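Local coordinates for protein octaprenyl-diphosphate synthase (Roseobacter denitrificans, PDB 4JXN) that probably lengthens farnesyl diphosphate with five isopentenyl diphosphate units to make all-trans-octaprenyl diphosphate, the side-chain precursor of isoprenoid quinones, with magnesium as cofactor, at residues A326-V329 with V330-I333; S296-A299 with R300-A304. All blocks are in the same frame, centred on the assembly; numbering follows the deposited sequence.

Interaction 1. Residues A326-V329 with V330-I333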
loop_
_atom_site.group_PDB
_atom_site.type_symbol
_atom_site.label_atom_id
_atom_site.label_comp_id
_atom_site.label_asym_id
_atom_site.label_seq_id
_atom_site.Cartn_x
_atom_site.Cartn_y
_atom_site.Cartn_z
ATOM N N ALA A 326 -22.015 12.424 -17.257
ATOM C CA ALA A 326 -22.744 12.789 -16.039
ATOM C C ALA A 326 -24.190 12.279 -16.112
ATOM O O ALA A 326 -24.729 11.754 -15.135
ATOM C CB ALA A 326 -22.706 14.294 -15.823
ATOM N N ASP A 327 -24.792 12.406 -17.290
ATOM C CA ASP A 327 -26.117 11.831 -17.558
ATOM C C ASP A 327 -26.087 10.289 -17.596
ATOM O O ASP A 327 -26.944 9.628 -17.013
ATOM C CB ASP A 327 -26.672 12.388 -18.878
ATOM C CG ASP A 327 -26.919 13.902 -18.830
ATOM O OD1 ASP A 327 -27.388 14.401 -17.783
ATOM O OD2 ASP A 327 -26.646 14.597 -19.841
ATOM N N TYR A 328 -25.086 9.725 -18.265
ATOM C CA TYR A 328 -24.921 8.273 -18.346
ATOM C C TYR A 328 -24.832 7.610 -16.966
ATOM O O TYR A 328 -25.399 6.542 -16.750
ATOM C CB TYR A 328 -23.663 7.928 -19.156
ATOM C CG TYR A 328 -23.392 6.444 -19.266
ATOM C CD1 TYR A 328 -23.966 5.687 -20.283
ATOM C CD2 TYR A 328 -22.569 5.793 -18.342
ATOM C CE1 TYR A 328 -23.726 4.325 -20.382
ATOM C CE2 TYR A 328 -22.322 4.433 -18.433
ATOM C CZ TYR A 328 -22.903 3.704 -19.455
ATOM O OH TYR A 328 -22.663 2.355 -19.556
ATOM N N VAL A 329 -24.105 8.225 -16.036
ATOM C CA VAL A 329 -23.977 7.650 -14.697
ATOM C C VAL A 329 -25.345 7.510 -14.009
ATOM O O VAL A 329 -25.565 6.561 -13.268
ATOM C CB VAL A 329 -22.995 8.448 -13.808
ATOM C CG1 VAL A 329 -23.147 8.075 -12.343
ATOM C CG2 VAL A 329 -21.560 8.200 -14.253
ATOM N N VAL A 330 -26.267 8.430 -14.260
ATOM C CA VAL A 330 -27.579 8.361 -13.607
ATOM C C VAL A 330 -28.701 7.811 -14.497
ATOM O O VAL A 330 -29.862 7.823 -14.097
ATOM C CB VAL A 330 -27.994 9.732 -13.020
ATOM C CG1 VAL A 330 -27.162 10.043 -11.782
ATOM C CG2 VAL A 330 -27.867 10.843 -14.060
ATOM N N GLU A 331 -28.371 7.303 -15.682
ATOM C CA GLU A 331 -29.412 6.843 -16.615
ATOM C C GLU A 331 -30.225 5.655 -16.068
ATOM O O GLU A 331 -31.420 5.546 -16.347
ATOM C CB GLU A 331 -28.825 6.495 -17.987
ATOM C CG GLU A 331 -28.128 5.143 -18.073
ATOM C CD GLU A 331 -27.857 4.732 -19.502
ATOM O OE1 GLU A 331 -26.700 4.369 -19.799
ATOM O OE2 GLU A 331 -28.804 4.777 -20.327
ATOM N N ARG A 332 -29.580 4.788 -15.282
ATOM C CA ARG A 332 -30.227 3.588 -14.733
ATOM C C ARG A 332 -31.199 3.841 -13.572
ATOM O O ARG A 332 -31.721 2.887 -12.997
ATOM C CB ARG A 332 -29.174 2.560 -14.300
ATOM C CG ARG A 332 -28.511 1.837 -15.462
ATOM C CD ARG A 332 -27.528 0.798 -14.952
ATOM N NE ARG A 332 -26.401 1.423 -14.263
ATOM C CZ ARG A 332 -25.488 0.774 -13.540
ATOM N NH1 ARG A 332 -25.543 -0.546 -13.381
ATOM N NH2 ARG A 332 -24.508 1.457 -12.965
ATOM N N ILE A 333 -31.437 5.104 -13.225
ATOM C CA ILE A 333 -32.457 5.459 -12.238
ATOM C C ILE A 333 -33.430 6.460 -12.848
ATOM O O ILE A 333 -34.152 7.144 -12.128
ATOM C CB ILE A 333 -31.831 6.038 -10.943
ATOM C CG1 ILE A 333 -31.043 7.327 -11.233
ATOM C CG2 ILE A 333 -30.929 4.998 -10.293
ATOM C CD1 ILE A 333 -30.513 8.043 -10.010
HETATM O O HOH W 1 -23.918 4.403 -12.299
HETATM O O HOH W 2 -26.542 4.341 -14.425
#

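Interaction 2. Residues S296-A299 with R300-A304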
loop_
_atom_site.group_PDB
_atom_site.type_symbol
_atom_site.label_atom_id
_atom_site.label_comp_id
_atom_site.label_asym_id
_atom_site.label_seq_id
_atom_site.Cartn_x
_atom_site.Cartn_y
_atom_site.Cartn_z
ATOM N N SER A 296 -32.551 8.911 -5.012
ATOM C CA SER A 296 -32.544 9.181 -6.436
ATOM C C SER A 296 -32.319 10.667 -6.708
ATOM O O SER A 296 -31.613 11.027 -7.639
ATOM C CB SER A 296 -33.880 8.757 -7.063
ATOM O OG SER A 296 -34.171 7.400 -6.800
ATOM N N VAL A 297 -32.923 11.515 -5.887
ATOM C CA VAL A 297 -32.844 12.963 -6.062
ATOM C C VAL A 297 -31.437 13.463 -5.765
ATOM O O VAL A 297 -30.927 14.337 -6.469
ATOM C CB VAL A 297 -33.900 13.684 -5.182
ATOM C CG1 VAL A 297 -33.599 15.169 -5.027
ATOM C CG2 VAL A 297 -35.295 13.488 -5.772
ATOM N N VAL A 298 -30.805 12.909 -4.736
ATOM C CA VAL A 298 -29.426 13.298 -4.409
ATOM C C VAL A 298 -28.481 12.866 -5.522
ATOM O O VAL A 298 -27.626 13.655 -5.960
ATOM C CB VAL A 298 -28.979 12.758 -3.044
ATOM C CG1 VAL A 298 -27.506 13.041 -2.793
ATOM C CG2 VAL A 298 -29.813 13.402 -1.962
ATOM N N ALA A 299 -28.658 11.634 -5.995
ATOM C CA ALA A 299 -27.953 11.170 -7.198
ATOM C C ALA A 299 -28.058 12.166 -8.365
ATOM O O ALA A 299 -27.048 12.619 -8.897
ATOM C CB ALA A 299 -28.463 9.811 -7.633
ATOM N N ARG A 300 -29.283 12.501 -8.754
ATOM C CA ARG A 300 -29.505 13.397 -9.888
ATOM C C ARG A 300 -28.891 14.792 -9.659
ATOM O O ARG A 300 -28.366 15.423 -10.589
ATOM C CB ARG A 300 -31.003 13.491 -10.196
ATOM C CG ARG A 300 -31.595 12.193 -10.742
ATOM C CD ARG A 300 -33.015 12.385 -11.259
ATOM N NE ARG A 300 -33.997 12.319 -10.181
ATOM C CZ ARG A 300 -34.693 11.233 -9.849
ATOM N NH1 ARG A 300 -34.541 10.093 -10.517
ATOM N NH2 ARG A 300 -35.551 11.289 -8.835
ATOM N N THR A 301 -28.921 15.241 -8.405
ATOM C CA THR A 301 -28.451 16.575 -8.024
ATOM C C THR A 301 -26.925 16.700 -8.106
ATOM O O THR A 301 -26.379 17.704 -8.574
ATOM C CB THR A 301 -28.956 16.924 -6.607
ATOM O OG1 THR A 301 -30.378 17.104 -6.643
ATOM C CG2 THR A 301 -28.299 18.174 -6.072
ATOM N N GLN A 302 -26.237 15.675 -7.637
ATOM C CA GLN A 302 -24.791 15.613 -7.769
ATOM C C GLN A 302 -24.352 15.496 -9.223
ATOM O O GLN A 302 -23.376 16.112 -9.633
ATOM C CB GLN A 302 -24.268 14.433 -6.992
ATOM C CG GLN A 302 -24.452 14.598 -5.499
ATOM C CD GLN A 302 -23.328 15.392 -4.867
ATOM O OE1 GLN A 302 -22.315 15.689 -5.505
ATOM N NE2 GLN A 302 -23.492 15.718 -3.600
ATOM N N ALA A 303 -25.066 14.698 -10.001
ATOM C CA ALA A 303 -24.795 14.601 -11.435
ATOM C C ALA A 303 -24.983 15.940 -12.167
ATOM O O ALA A 303 -24.249 16.255 -13.102
ATOM C CB ALA A 303 -25.666 13.534 -12.060
ATOM N N ALA A 304 -25.965 16.731 -11.754
ATOM C CA ALA A 304 -26.136 18.063 -12.352
ATOM C C ALA A 304 -25.004 18.981 -11.904
ATOM O O ALA A 304 -24.532 19.819 -12.673
ATOM C CB ALA A 304 -27.483 18.651 -11.981
#

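Interaction 1. Residues A326-V329 with V330-I333
Between Tyr328 and Glu331 the backbone closes i to i+3: Glu331 N donates to Tyr328 O at 3.2 Å, and one residue earlier Val330 N makes a weak bond of the same span to Asp327 O. A type I beta turn from Val330 to Ile333 follows directly. The side chains of Tyr328 and Glu331 also meet. Glu331 starts with CG between its backbone N and carbonyl carbon (chi1 78°), which lays CG against Tyr328 O at 3.3 Å, and the extended chain beyond carries OE1 to the phenol ring. OE1 meets the ring obliquely, 3.0 Å from Tyr328 CE1 and nearly as close to CD1, with ring and carboxylate planes 60° apart; the same ring stacks with His12 from the N-terminal helix 9-34. This is near the C-terminus of the chain in the all-helical isoprenoid synthase fold, where helix 317-330 runs out against helices 200-224 and 291-309. Val330 faces these neighbours, touching Val220 and Ala303, while its CG2 rests against two carbonyls, 3.3 Å from Asp327 O and 3.4 Å from Ala326 O. Two waters take over at the carbonyl of Val329. Water 2 donates to Val329 O at 2.7 Å and accepts from both N and NE of Arg332, whereas water 1 links Val329 O to Arg332 NH2. Both waters lie at the guanidinium edge, in its plane, and through them Arg332 is tied to the Val329 carbonyl. Asp327 turns elsewhere, its OD1 forming a salt bridge with Lys307.

Interaction 2. Residues S296-A299 with R300-A304
With OG1 beside its own backbone N and opposite the carbonyl carbon (chi1 -69°), Thr301 reaches back one turn to Val297 O, while Arg300, starting from a similar first torsion and bending at chi3 (-83°), folds its guanidinium back over Ser296. The setting is a regular alpha-helical stretch of helix 291-309, in the helical bundle characteristic of the polyprenyl synthase family, and i to i+4 backbone bonds run through it, among them Arg300 N to Ser296 O and Ala303 N to Ala299 O. Val297 O is gripped twice, by Thr301 N at 2.9 Å and by Thr301 OG1 at 2.8 Å, the two donors coming from opposite faces of the carbonyl plane. The hydroxyl thus spends its proton on a carbonyl that already serves the helix backbone. Arg300 runs back along the helix: CG lies 3.3 Å from Ser296 O, which also sits over one face of the guanidinium, offset toward the rim. Farther out, NH2 comes within 3.5 Å of Ser296 CB and touches a methyl of Val297. Ser296 OG itself bonds to Leu292 O. Against helix 200-224, Val298 and Ala299 both rest on Ile219, and Gln302 touches Ala212. Gln302 OE1 accepts a hydrogen bond from Arg305 NH1, while Gln302 CG packs 3.3 Å from Val298 O.

Overall arrangement
Helices 291-309 and 317-330 follow one another in the chain, and interactions 1 and 2 lie where they pack together, their centres about 9 Å apart on the same side of the chain's centre. On helix 291-309 the join is made largely by two alanines, Ala299 and Ala303. Ile333 CD1 lies 3.6 Å from Ala299 CB, and Ala303 CB meets both Ala326 O, at 3.7 Å, and Val330 CG1, at 3.8 Å. At the last modelled residue, Ile333 O comes within 3.4 Å of Arg300 NH1, a packing approach. Helix 200-224 borders both, receiving Val329 and Val330 from 326-333 and Val298 and Ala299 from 296-304. Neither interaction is touched by the other subunit.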